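Local coordinates for protein neutral ceramidase (Pseudomonas aeruginosa, PDB 2ZWS) that hydrolyses the N-acyl linkage of ceramides to sphingosine and free fatty acid with a bound zinc ion, and also runs the reverse synthesis, at residues L9-I14 with R39-A44; S533-D538 with E640-T645; M397-Q402 with A431-V436. All blocks are in the same frame, centred on the assembly; numbering follows the deposited sequence.

Contact 1: L9-I14 with R39-A44; sequences LGKADI and RQWARA
K11 lays its chain over one face of the W41 indole. K11 CE sits 3.3 Å from W41 CD2, and K11 NZ stands 4.2 Å above the centroid of the five-membered W41 ring, 4° off its normal, a cation-pi contact joined to a CH-pi contact. The side chain leaves with CG anti to the backbone N (chi1 179°) and bends at chi3. K11 and R43 lie side by side, K11 NZ 3.7 Å from R43 NH2; E228 forms salt bridges with both and probably offsets their like charges. Strands 5-13 and 41-49 pair antiparallel, neighbours in the large mixed sheet of the N-terminal catalytic region, with G10/A44 and A12/A42 as hydrogen-bonded pairs. Whereas K11 and W41 are partly exposed, the other face is buried and tight: A12, A42 and A44 pack against helix 120-138, and I14 CG2 meets A42 CB at 4.0 Å. Beyond the strand, I14 N reaches Q40 O, 2.9 Å away. D13 OD2 takes R39 NH1 at 2.9 Å through its syn lone pair, carboxylate and guanidinium planes 86° apart; D13 OD1 is hydrogen-bonded to T15 OG1. R39 NE pairs with D579, a magnesium ligand, making R39 second-shell to that site.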
ATOM      1  N   LEU A   9      16.251  -5.431   8.176  1.00 13.37           N
ATOM      2  CA  LEU A   9      14.985  -5.716   7.475  1.00 13.72           C
ATOM      3  C   LEU A   9      13.967  -6.167   8.471  1.00 13.66           C
ATOM      4  O   LEU A   9      14.228  -7.055   9.271  1.00 14.26           O
ATOM      5  CB  LEU A   9      15.174  -6.846   6.483  1.00 14.98           C
ATOM      6  CG  LEU A   9      16.432  -6.738   5.614  1.00 16.54           C
ATOM      7  CD1 LEU A   9      16.571  -7.990   4.793  1.00 17.55           C
ATOM      8  CD2 LEU A   9      16.283  -5.515   4.726  1.00 15.25           C
ATOM      9  N   GLY A  10      12.790  -5.567   8.438  1.00 12.46           N
ATOM     10  CA  GLY A  10      11.732  -5.888   9.403  1.00 13.18           C
ATOM     11  C   GLY A  10      10.365  -5.908   8.734  1.00 12.46           C
ATOM     12  O   GLY A  10      10.151  -5.250   7.709  1.00 11.85           O
ATOM     13  N   LYS A  11       9.435  -6.691   9.270  1.00 12.95           N
ATOM     14  CA  LYS A  11       8.099  -6.748   8.698  1.00 13.40           C
ATOM     15  C   LYS A  11       7.108  -6.841   9.849  1.00 13.56           C
ATOM     16  O   LYS A  11       7.351  -7.546  10.843  1.00 13.13           O
ATOM     17  CB  LYS A  11       7.985  -7.954   7.752  1.00 14.30           C
ATOM     18  CG  LYS A  11       6.674  -8.170   7.087  1.00 18.54           C
ATOM     19  CD  LYS A  11       6.799  -9.332   6.117  1.00 21.74           C
ATOM     20  CE  LYS A  11       5.561 -10.154   6.133  1.00 23.31           C
ATOM     21  NZ  LYS A  11       5.676 -11.378   5.335  1.00 23.61           N
ATOM     22  N   ALA A  12       5.999  -6.112   9.745  1.00 12.01           N
ATOM     23  CA  ALA A  12       4.972  -6.171  10.797  1.00 11.92           C
ATOM     24  C   ALA A  12       3.577  -5.981  10.240  1.00 11.89           C
ATOM     25  O   ALA A  12       3.384  -5.354   9.225  1.00 11.27           O
ATOM     26  CB  ALA A  12       5.229  -5.146  11.879  1.00 13.03           C
ATOM     27  N   ASP A  13       2.628  -6.577  10.933  1.00 11.45           N
ATOM     28  CA  ASP A  13       1.234  -6.685  10.514  1.00 11.48           C
ATOM     29  C   ASP A  13       0.518  -5.333  10.691  1.00 11.31           C
ATOM     30  O   ASP A  13       0.575  -4.744  11.791  1.00 12.49           O
ATOM     31  CB  ASP A  13       0.628  -7.746  11.428  1.00 10.99           C
ATOM     32  CG  ASP A  13      -0.812  -8.125  11.081  1.00 11.17           C
ATOM     33  OD1 ASP A  13      -1.453  -7.509  10.196  1.00 13.15           O
ATOM     34  OD2 ASP A  13      -1.316  -9.090  11.722  1.00 13.45           O
ATOM     35  N   ILE A  14      -0.100  -4.816   9.612  1.00 11.12           N
ATOM     36  CA  ILE A  14      -0.857  -3.570   9.662  1.00 11.27           C
ATOM     37  C   ILE A  14      -2.313  -3.824   9.218  1.00 10.76           C
ATOM     38  O   ILE A  14      -3.029  -2.888   8.804  1.00 12.66           O
ATOM     39  CB  ILE A  14      -0.241  -2.467   8.779  1.00  9.99           C
ATOM     40  CG1 ILE A  14       0.021  -2.975   7.343  1.00  9.34           C
ATOM     41  CG2 ILE A  14       1.034  -1.933   9.368  1.00 11.48           C
ATOM     42  CD1 ILE A  14       0.473  -1.846   6.342  1.00 11.72           C
ATOM     43  N   ARG A  39      -2.874 -11.117   4.748  1.00 12.06           N
ATOM     44  CA  ARG A  39      -2.739  -9.942   5.597  1.00 11.67           C
ATOM     45  C   ARG A  39      -1.960  -8.828   4.889  1.00 11.60           C
ATOM     46  O   ARG A  39      -1.314  -9.050   3.854  1.00 11.45           O
ATOM     47  CB  ARG A  39      -2.071 -10.298   6.928  1.00 11.79           C
ATOM     48  CG  ARG A  39      -3.056 -11.033   7.863  1.00 13.03           C
ATOM     49  CD  ARG A  39      -2.536 -11.152   9.338  1.00 13.68           C
ATOM     50  NE  ARG A  39      -3.636 -11.718  10.133  1.00 13.58           N
ATOM     51  CZ  ARG A  39      -4.366 -11.064  11.038  1.00 13.68           C
ATOM     52  NH1 ARG A  39      -4.055  -9.832  11.435  1.00 14.28           N
ATOM     53  NH2 ARG A  39      -5.404 -11.685  11.594  1.00 14.43           N
ATOM     54  N   GLN A  40      -2.038  -7.637   5.478  1.00 10.31           N
ATOM     55  CA  GLN A  40      -1.309  -6.460   5.039  1.00 10.40           C
ATOM     56  C   GLN A  40      -0.101  -6.241   5.942  1.00 10.54           C
ATOM     57  O   GLN A  40      -0.219  -6.343   7.184  1.00 10.97           O
ATOM     58  CB  GLN A  40      -2.230  -5.241   5.158  1.00 10.72           C
ATOM     59  CG  GLN A  40      -3.495  -5.354   4.288  1.00 11.92           C
ATOM     60  CD  GLN A  40      -4.461  -4.239   4.587  1.00 11.75           C
ATOM     61  OE1 GLN A  40      -4.460  -3.214   3.907  1.00 15.30           O
ATOM     62  NE2 GLN A  40      -5.222  -4.388   5.618  1.00 11.16           N
ATOM     63  N   TRP A  41       1.042  -5.898   5.337  1.00 10.48           N
ATOM     64  CA  TRP A  41       2.306  -5.761   6.086  1.00 10.24           C
ATOM     65  C   TRP A  41       2.984  -4.438   5.774  1.00  9.88           C
ATOM     66  O   TRP A  41       2.816  -3.853   4.657  1.00 10.71           O
ATOM     67  CB  TRP A  41       3.285  -6.903   5.718  1.00 11.03           C
ATOM     68  CG  TRP A  41       2.643  -8.243   5.999  1.00 10.50           C
ATOM     69  CD1 TRP A  41       1.893  -9.004   5.139  1.00 13.18           C
ATOM     70  CD2 TRP A  41       2.675  -8.954   7.249  1.00 12.24           C
ATOM     71  NE1 TRP A  41       1.446 -10.146   5.782  1.00 13.53           N
ATOM     72  CE2 TRP A  41       1.907 -10.134   7.080  1.00 12.49           C
ATOM     73  CE3 TRP A  41       3.263  -8.699   8.488  1.00 13.26           C
ATOM     74  CZ2 TRP A  41       1.728 -11.055   8.106  1.00 13.71           C
ATOM     75  CZ3 TRP A  41       3.086  -9.614   9.510  1.00 13.31           C
ATOM     76  CH2 TRP A  41       2.316 -10.775   9.320  1.00 12.51           C
ATOM     77  N   ALA A  42       3.697  -3.934   6.783  1.00 10.17           N
ATOM     78  CA  ALA A  42       4.699  -2.899   6.594  1.00  9.97           C
ATOM     79  C   ALA A  42       6.056  -3.601   6.539  1.00 10.29           C
ATOM     80  O   ALA A  42       6.372  -4.422   7.401  1.00 10.38           O
ATOM     81  CB  ALA A  42       4.690  -1.924   7.758  1.00 10.63           C
ATOM     82  N   ARG A  43       6.836  -3.264   5.526  1.00  9.85           N
ATOM     83  CA  ARG A  43       8.170  -3.866   5.326  1.00  9.46           C
ATOM     84  C   ARG A  43       9.165  -2.723   5.389  1.00  9.83           C
ATOM     85  O   ARG A  43       9.120  -1.803   4.555  1.00  9.44           O
ATOM     86  CB  ARG A  43       8.215  -4.557   3.952  1.00 11.19           C
ATOM     87  CG  ARG A  43       7.439  -5.880   3.911  1.00 10.50           C
ATOM     88  CD  ARG A  43       7.378  -6.489   2.501  1.00 11.23           C
ATOM     89  NE  ARG A  43       6.744  -7.810   2.494  1.00 12.11           N
ATOM     90  CZ  ARG A  43       5.433  -8.009   2.352  1.00 12.57           C
ATOM     91  NH1 ARG A  43       4.629  -6.963   2.190  1.00 12.84           N
ATOM     92  NH2 ARG A  43       4.917  -9.248   2.364  1.00 12.93           N
ATOM     93  N   ALA A  44      10.029  -2.754   6.391  1.00 10.56           N
ATOM     94  CA  ALA A  44      10.952  -1.653   6.688  1.00 10.01           C
ATOM     95  C   ALA A  44      12.372  -2.023   6.353  1.00 10.72           C
ATOM     96  O   ALA A  44      12.822  -3.156   6.658  1.00 11.60           O
ATOM     97  CB  ALA A  44      10.876  -1.277   8.164  1.00 11.39           C
TER

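Contact 2: S533-D538 with E640-T645; sequences SYRIGD and EVLGTT
The R535 guanidinium and the L642 side chain meet across the contact, with L642 CD1 over one face of the guanidinium, 4.1 Å above its plane and offset toward the rim. R535 NH1 lies 4.1 Å from L642 CB, so the flat group rests on the leucine without a polar bond to it. The Y534 ring has E640 O at its edge, near the ring plane, and meets the ring of F639 with planes about 80° apart; its OH is hydrogen-bonded to R531 N. On the face that carries R535 and L642, the L642 chi1 of -50° sets CG anti to the carbonyl carbon and brings L642 CD1 within 3.8 Å of S533 OG. Beneath these side chains the two strands run parallel. Y534 supplies both direct backbone bonds: its N reaches E640 O at 2.8 Å, and its O receives L642 N at 2.9 Å, the latter almost straight at 175°. Past L642 the two chains separate, and a water bridges I536 N and L642 O, the second leg being very short. The chain beyond R535 folds into a type II turn closed by D538 N to R535 O; G537, at positive phi, suits its third position. D538 OD1 accepts R535 N at 2.9 Å from above the carboxylate plane, so the aspartate side chain ties the turn back to its start. Segment 640-645 belongs to the C-terminal region required for correct folding and localization. Strand 533-535 is an outermost strand of a five-stranded mixed sheet in the C-terminal beta-sandwich region, and strand 629-642 separates it from strand 611-622. Y534 and V641 turn to the other face, where both touch I604, and V641 also packs on Y613 of strand 611-622.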
ATOM      1  N   SER A 533     -11.448 -37.335   3.676  1.00 23.27           N
ATOM      2  CA  SER A 533     -10.161 -37.290   2.976  1.00 23.93           C
ATOM      3  C   SER A 533     -10.197 -36.351   1.777  1.00 23.09           C
ATOM      4  O   SER A 533     -11.265 -36.076   1.215  1.00 23.35           O
ATOM      5  CB  SER A 533      -9.758 -38.698   2.514  1.00 24.04           C
ATOM      6  OG  SER A 533     -10.552 -39.117   1.401  1.00 26.22           O
ATOM      7  N   TYR A 534      -9.015 -35.864   1.395  1.00 22.68           N
ATOM      8  CA  TYR A 534      -8.854 -34.964   0.256  1.00 22.73           C
ATOM      9  C   TYR A 534      -7.583 -35.322  -0.481  1.00 23.30           C
ATOM     10  O   TYR A 534      -6.718 -36.001   0.071  1.00 23.37           O
ATOM     11  CB  TYR A 534      -8.725 -33.499   0.720  1.00 22.19           C
ATOM     12  CG  TYR A 534      -9.931 -32.944   1.449  1.00 20.58           C
ATOM     13  CD1 TYR A 534     -10.107 -33.154   2.814  1.00 20.76           C
ATOM     14  CD2 TYR A 534     -10.871 -32.190   0.778  1.00 19.81           C
ATOM     15  CE1 TYR A 534     -11.217 -32.630   3.489  1.00 20.20           C
ATOM     16  CE2 TYR A 534     -11.981 -31.661   1.444  1.00 20.28           C
ATOM     17  CZ  TYR A 534     -12.140 -31.885   2.785  1.00 19.80           C
ATOM     18  OH  TYR A 534     -13.220 -31.379   3.451  1.00 20.60           O
ATOM     19  N   ARG A 535      -7.482 -34.841  -1.716  1.00 24.40           N
ATOM     20  CA  ARG A 535      -6.285 -34.988  -2.542  1.00 26.06           C
ATOM     21  C   ARG A 535      -5.664 -33.612  -2.759  1.00 25.98           C
ATOM     22  O   ARG A 535      -6.334 -32.585  -2.623  1.00 25.28           O
ATOM     23  CB  ARG A 535      -6.641 -35.575  -3.908  1.00 26.71           C
ATOM     24  CG  ARG A 535      -7.414 -36.883  -3.834  1.00 29.41           C
ATOM     25  CD  ARG A 535      -7.252 -37.691  -5.102  1.00 38.92           C
ATOM     26  NE  ARG A 535      -7.634 -39.089  -4.883  1.00 33.40           N
ATOM     27  CZ  ARG A 535      -6.797 -40.049  -4.489  1.00 46.72           C
ATOM     28  NH1 ARG A 535      -5.508 -39.780  -4.277  1.00 37.33           N
ATOM     29  NH2 ARG A 535      -7.246 -41.289  -4.317  1.00 38.63           N
ATOM     30  N   ILE A 536      -4.389 -33.594  -3.126  1.00 25.92           N
ATOM     31  CA  ILE A 536      -3.737 -32.345  -3.488  1.00 26.30           C
ATOM     32  C   ILE A 536      -4.536 -31.677  -4.614  1.00 25.58           C
ATOM     33  O   ILE A 536      -4.963 -32.340  -5.573  1.00 25.61           O
ATOM     34  CB  ILE A 536      -2.254 -32.564  -3.871  1.00 26.56           C
ATOM     35  CG1 ILE A 536      -1.441 -32.873  -2.608  1.00 27.38           C
ATOM     36  CG2 ILE A 536      -1.700 -31.327  -4.559  1.00 26.83           C
ATOM     37  CD1 ILE A 536       0.032 -33.263  -2.864  1.00 27.94           C
ATOM     38  N   GLY A 537      -4.773 -30.373  -4.469  1.00 24.31           N
ATOM     39  CA  GLY A 537      -5.539 -29.628  -5.447  1.00 24.20           C
ATOM     40  C   GLY A 537      -6.972 -29.418  -4.997  1.00 23.84           C
ATOM     41  O   GLY A 537      -7.668 -28.572  -5.542  1.00 24.60           O
ATOM     42  N   ASP A 538      -7.415 -30.196  -4.007  1.00 22.40           N
ATOM     43  CA  ASP A 538      -8.759 -30.028  -3.468  1.00 21.89           C
ATOM     44  C   ASP A 538      -8.823 -28.854  -2.511  1.00 21.07           C
ATOM     45  O   ASP A 538      -7.837 -28.534  -1.827  1.00 20.69           O
ATOM     46  CB  ASP A 538      -9.209 -31.287  -2.716  1.00 21.76           C
ATOM     47  CG  ASP A 538      -9.519 -32.472  -3.642  1.00 24.62           C
ATOM     48  OD1 ASP A 538      -9.679 -33.590  -3.106  1.00 26.10           O
ATOM     49  OD2 ASP A 538      -9.621 -32.305  -4.883  1.00 25.17           O
ATOM     50  N   GLU A 640      -7.791 -36.513   6.274  1.00 24.72           N
ATOM     51  CA  GLU A 640      -6.582 -37.071   5.681  1.00 26.66           C
ATOM     52  C   GLU A 640      -6.305 -36.456   4.327  1.00 26.77           C
ATOM     53  O   GLU A 640      -7.202 -36.343   3.489  1.00 27.25           O
ATOM     54  CB  GLU A 640      -6.702 -38.588   5.524  1.00 26.64           C
ATOM     55  CG  GLU A 640      -5.371 -39.250   5.138  1.00 28.31           C
ATOM     56  CD  GLU A 640      -5.423 -40.769   5.158  1.00 28.97           C
ATOM     57  OE1 GLU A 640      -6.435 -41.350   5.613  1.00 31.81           O
ATOM     58  OE2 GLU A 640      -4.431 -41.381   4.710  1.00 32.74           O
ATOM     59  N   VAL A 641      -5.052 -36.075   4.105  1.00 27.58           N
ATOM     60  CA  VAL A 641      -4.619 -35.747   2.760  1.00 28.27           C
ATOM     61  C   VAL A 641      -3.925 -36.983   2.195  1.00 29.04           C
ATOM     62  O   VAL A 641      -2.960 -37.489   2.789  1.00 28.93           O
ATOM     63  CB  VAL A 641      -3.691 -34.516   2.708  1.00 28.13           C
ATOM     64  CG1 VAL A 641      -3.211 -34.284   1.283  1.00 28.71           C
ATOM     65  CG2 VAL A 641      -4.424 -33.266   3.239  1.00 28.32           C
ATOM     66  N   LEU A 642      -4.458 -37.472   1.075  1.00 30.19           N
ATOM     67  CA  LEU A 642      -3.936 -38.656   0.382  1.00 31.30           C
ATOM     68  C   LEU A 642      -2.952 -38.232  -0.711  1.00 32.15           C
ATOM     69  O   LEU A 642      -3.016 -37.104  -1.200  1.00 32.53           O
ATOM     70  CB  LEU A 642      -5.088 -39.443  -0.258  1.00 31.41           C
ATOM     71  CG  LEU A 642      -6.317 -39.796   0.581  1.00 31.64           C
ATOM     72  CD1 LEU A 642      -7.413 -40.408  -0.285  1.00 33.21           C
ATOM     73  CD2 LEU A 642      -5.944 -40.734   1.708  1.00 33.10           C
ATOM     74  N   GLY A 643      -2.036 -39.117  -1.100  0.50 32.74           N
ATOM     75  CA  GLY A 643      -1.165 -38.804  -2.229  0.50 33.76           C
ATOM     76  C   GLY A 643       0.026 -39.707  -2.478  0.50 34.52           C
ATOM     77  O   GLY A 643      -0.117 -40.816  -2.998  0.50 34.75           O
ATOM     78  N   THR A 644       1.209 -39.221  -2.117  0.50 35.12           N
ATOM     79  CA  THR A 644       2.448 -39.926  -2.427  0.50 35.57           C
ATOM     80  C   THR A 644       3.484 -39.778  -1.324  0.50 35.83           C
ATOM     81  O   THR A 644       3.309 -40.277  -0.211  0.50 36.15           O
ATOM     82  CB  THR A 644       3.086 -39.391  -3.722  0.50 35.81           C
ATOM     83  OG1 THR A 644       3.300 -37.980  -3.594  0.50 36.14           O
ATOM     84  CG2 THR A 644       2.194 -39.669  -4.933  0.50 35.89           C
ATOM     85  N   THR A 645       4.570 -39.087  -1.652  0.50 36.10           N
ATOM     86  CA  THR A 645       5.694 -38.934  -0.737  0.50 36.18           C
ATOM     87  C   THR A 645       5.263 -38.313   0.591  0.50 36.30           C
ATOM     88  O   THR A 645       5.072 -39.015   1.586  0.50 36.52           O
ATOM     89  CB  THR A 645       6.839 -38.107  -1.374  0.50 36.18           C
ATOM     90  OG1 THR A 645       8.066 -38.369  -0.681  0.50 36.92           O
ATOM     91  CG2 THR A 645       6.535 -36.604  -1.328  0.50 36.03           C
TER
HETATM   92  O   HOH W   1      -3.221 -36.172  -3.504  1.00 40.86           O

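Contact 3: M397-Q402 with A431-V436; sequences MFRIGQ and AGIRHV
With chi1 at 168°, R399 turns CG away from its own N and beside the carbonyl carbon, then stays extended as far as NE, a reach that carries the guanidinium to the loop after helix 414-428. There A431 O lies at the guanidinium edge, near its plane, accepting R399 NH1 at 2.9 Å and a weak bond from R399 NH2. I433 CD1 covers one guanidinium face, 3.6 Å above the plane and over its centre. From the other end of the group, R399 NE binds G401 O at 2.8 Å, joining the arginine to the turn that follows its own strand. Q402 O accepts two backbone donors: R434 N at 2.8 Å, nearly straight at 170°, and the longer H435 N at 3.3 Å. Q402 CB packs 3.5 Å from G432 O. Strands 392-400 and 435-439 are not adjacent: strand 403-407 lies between them in a four-stranded mixed sheet, so the contact joins the hairpin turn to the loop entering the edge strand. G432 adopts a positive phi of 94°, beside R399 NH2. Two bonds and a weaker third, all bent, with a methyl over one face, hold the guanidinium in place and limit its rotation, while its charge probably polarises the A431 carbonyl.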
ATOM      1  N   MET A 397      13.511  13.397  -0.615  1.00 12.22           N
ATOM      2  CA  MET A 397      14.479  12.665  -1.430  0.50 12.01           C
ATOM      3  C   MET A 397      15.519  12.034  -0.530  1.00 12.66           C
ATOM      4  O   MET A 397      15.988  12.667   0.428  1.00 12.80           O
ATOM      5  CB  MET A 397      15.205  13.576  -2.422  0.50 11.91           C
ATOM      6  CG  MET A 397      14.339  14.191  -3.498  0.50 12.36           C
ATOM      7  SD  MET A 397      15.218  15.326  -4.595  0.50 12.92           S
ATOM      8  CE  MET A 397      16.508  14.249  -5.233  0.50 11.12           C
ATOM      9  N   PHE A 398      15.843  10.766  -0.815  1.00 12.27           N
ATOM     10  CA  PHE A 398      16.978  10.093  -0.181  1.00 12.59           C
ATOM     11  C   PHE A 398      18.081   9.981  -1.222  1.00 13.48           C
ATOM     12  O   PHE A 398      17.802   9.716  -2.392  1.00 13.82           O
ATOM     13  CB  PHE A 398      16.641   8.654   0.218  1.00 13.27           C
ATOM     14  CG  PHE A 398      15.780   8.519   1.449  1.00 11.81           C
ATOM     15  CD1 PHE A 398      15.426   9.619   2.234  1.00 11.89           C
ATOM     16  CD2 PHE A 398      15.355   7.256   1.838  1.00 12.00           C
ATOM     17  CE1 PHE A 398      14.625   9.463   3.366  1.00 12.78           C
ATOM     18  CE2 PHE A 398      14.573   7.090   2.988  1.00 12.13           C
ATOM     19  CZ  PHE A 398      14.223   8.189   3.751  1.00 12.40           C
ATOM     20  N   ARG A 399      19.324  10.171  -0.795  1.00 13.51           N
ATOM     21  CA  ARG A 399      20.456   9.775  -1.621  1.00 13.91           C
ATOM     22  C   ARG A 399      21.029   8.495  -0.992  1.00 14.50           C
ATOM     23  O   ARG A 399      21.302   8.456   0.220  1.00 14.37           O
ATOM     24  CB  ARG A 399      21.546  10.856  -1.653  1.00 14.70           C
ATOM     25  CG  ARG A 399      22.824  10.289  -2.287  1.00 15.94           C
ATOM     26  CD  ARG A 399      23.931  11.294  -2.442  1.00 17.48           C
ATOM     27  NE  ARG A 399      24.999  10.678  -3.230  1.00 17.35           N
ATOM     28  CZ  ARG A 399      25.880  11.351  -3.974  1.00 19.93           C
ATOM     29  NH1 ARG A 399      25.861  12.683  -3.997  1.00 21.16           N
ATOM     30  NH2 ARG A 399      26.789  10.685  -4.680  1.00 21.00           N
ATOM     31  N   ILE A 400      21.179   7.453  -1.814  1.00 14.83           N
ATOM     32  CA  ILE A 400      21.755   6.196  -1.365  1.00 15.52           C
ATOM     33  C   ILE A 400      22.906   5.892  -2.339  1.00 15.06           C
ATOM     34  O   ILE A 400      22.675   5.350  -3.420  1.00 15.31           O
ATOM     35  CB  ILE A 400      20.690   5.043  -1.340  1.00 16.21           C
ATOM     36  CG1 ILE A 400      19.455   5.430  -0.507  1.00 16.10           C
ATOM     37  CG2 ILE A 400      21.313   3.774  -0.807  1.00 17.26           C
ATOM     38  CD1 ILE A 400      18.252   4.492  -0.727  1.00 16.34           C
ATOM     39  N   GLY A 401      24.126   6.323  -1.996  1.00 15.20           N
ATOM     40  CA  GLY A 401      25.230   6.241  -2.963  1.00 15.80           C
ATOM     41  C   GLY A 401      24.922   6.977  -4.263  1.00 14.91           C
ATOM     42  O   GLY A 401      24.517   8.157  -4.240  1.00 16.10           O
ATOM     43  N   GLN A 402      25.077   6.304  -5.405  1.00 14.05           N
ATOM     44  CA  GLN A 402      24.769   6.964  -6.697  1.00 14.12           C
ATOM     45  C   GLN A 402      23.281   6.946  -7.048  1.00 14.17           C
ATOM     46  O   GLN A 402      22.895   7.319  -8.165  1.00 14.57           O
ATOM     47  CB  GLN A 402      25.578   6.321  -7.836  1.00 14.16           C
ATOM     48  CG  GLN A 402      25.119   4.898  -8.218  1.00 15.30           C
ATOM     49  CD  GLN A 402      25.890   3.758  -7.542  1.00 16.70           C
ATOM     50  OE1 GLN A 402      26.112   2.708  -8.167  1.00 19.51           O
ATOM     51  NE2 GLN A 402      26.246   3.924  -6.280  1.00 14.29           N
ATOM     52  N   ALA A 431      26.538  15.734  -8.901  1.00 21.33           N
ATOM     53  CA  ALA A 431      26.700  15.191  -7.538  1.00 20.82           C
ATOM     54  C   ALA A 431      27.089  13.704  -7.509  1.00 20.81           C
ATOM     55  O   ALA A 431      27.304  13.130  -6.428  1.00 21.19           O
ATOM     56  CB  ALA A 431      25.441  15.417  -6.723  1.00 20.62           C
ATOM     57  N   GLY A 432      27.143  13.092  -8.688  1.00 20.05           N
ATOM     58  CA  GLY A 432      27.531  11.695  -8.826  1.00 19.00           C
ATOM     59  C   GLY A 432      26.328  10.767  -8.833  1.00 17.93           C
ATOM     60  O   GLY A 432      26.485   9.540  -8.733  1.00 18.46           O
ATOM     61  N   ILE A 433      25.133  11.335  -8.984  1.00 17.06           N
ATOM     62  CA  ILE A 433      23.931  10.499  -9.080  1.00 16.41           C
ATOM     63  C   ILE A 433      23.804   9.909 -10.482  1.00 16.75           C
ATOM     64  O   ILE A 433      23.916  10.626 -11.484  1.00 17.84           O
ATOM     65  CB  ILE A 433      22.655  11.303  -8.738  1.00 16.23           C
ATOM     66  CG1 ILE A 433      22.722  11.864  -7.308  1.00 16.42           C
ATOM     67  CG2 ILE A 433      21.404  10.437  -8.938  1.00 15.94           C
ATOM     68  CD1 ILE A 433      23.042  10.823  -6.232  1.00 17.86           C
ATOM     69  N   ARG A 434      23.531   8.609 -10.549  1.00 17.48           N
ATOM     70  CA  ARG A 434      23.416   7.913 -11.828  0.70 17.88           C
ATOM     71  C   ARG A 434      22.048   7.278 -12.071  1.00 17.67           C
ATOM     72  O   ARG A 434      21.735   6.890 -13.180  1.00 18.00           O
ATOM     73  CB  ARG A 434      24.518   6.845 -11.946  0.70 18.47           C
ATOM     74  CG  ARG A 434      25.965   7.412 -11.839  0.70 20.29           C
ATOM     75  CD  ARG A 434      26.293   8.320 -13.046  0.70 22.40           C
ATOM     76  NE  ARG A 434      27.578   9.032 -12.930  0.70 23.61           N
ATOM     77  CZ  ARG A 434      27.720  10.322 -12.607  0.70 24.30           C
ATOM     78  NH1 ARG A 434      26.669  11.102 -12.338  0.70 20.25           N
ATOM     79  NH2 ARG A 434      28.941  10.850 -12.554  0.70 26.52           N
ATOM     80  N   HIS A 435      21.254   7.148 -11.014  1.00 17.00           N
ATOM     81  CA  HIS A 435      19.925   6.558 -11.148  1.00 17.09           C
ATOM     82  C   HIS A 435      18.968   7.298 -10.237  1.00 16.49           C
ATOM     83  O   HIS A 435      19.288   7.561  -9.075  1.00 17.07           O
ATOM     84  CB  HIS A 435      19.938   5.073 -10.777  1.00 17.74           C
ATOM     85  CG  HIS A 435      20.906   4.261 -11.580  1.00 18.82           C
ATOM     86  ND1 HIS A 435      20.688   3.935 -12.903  1.00 21.31           N
ATOM     87  CD2 HIS A 435      22.099   3.725 -11.253  1.00 20.40           C
ATOM     88  CE1 HIS A 435      21.707   3.222 -13.353  1.00 22.00           C
ATOM     89  NE2 HIS A 435      22.579   3.084 -12.370  1.00 20.65           N
ATOM     90  N   VAL A 436      17.821   7.677 -10.781  1.00 15.73           N
ATOM     91  CA  VAL A 436      16.788   8.356  -9.993  1.00 15.21           C
ATOM     92  C   VAL A 436      15.543   7.488 -10.011  1.00 15.78           C
ATOM     93  O   VAL A 436      15.055   7.135 -11.069  1.00 15.87           O
ATOM     94  CB  VAL A 436      16.482   9.748 -10.575  1.00 15.08           C
ATOM     95  CG1 VAL A 436      15.344  10.423  -9.818  1.00 14.69           C
ATOM     96  CG2 VAL A 436      17.742  10.619 -10.552  1.00 16.32           C
TER

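How the contacts relate
All three contacts are separate, with no shared atoms. Contacts 1 and 3 belong to the N-terminal family region, their centres about 26 Å and their nearest atoms about 10 Å apart; they involve two different mixed sheets. Contact 2 belongs to the C-terminal beta-sandwich region, its centre about 33 Å from that of contact 1 and about 52 Å from that of contact 3. Contact 1 lies closest to annotated sites: the R39 side chain is about 7 Å from the magnesium ion, and that of R43 about 5 Å from the side chain of N60, an inferred substrate-binding residue. Contacts 2 and 3 lie away from such sites, although the R399 side chain in contact 3 is about 11 Å from a bound palmitic acid.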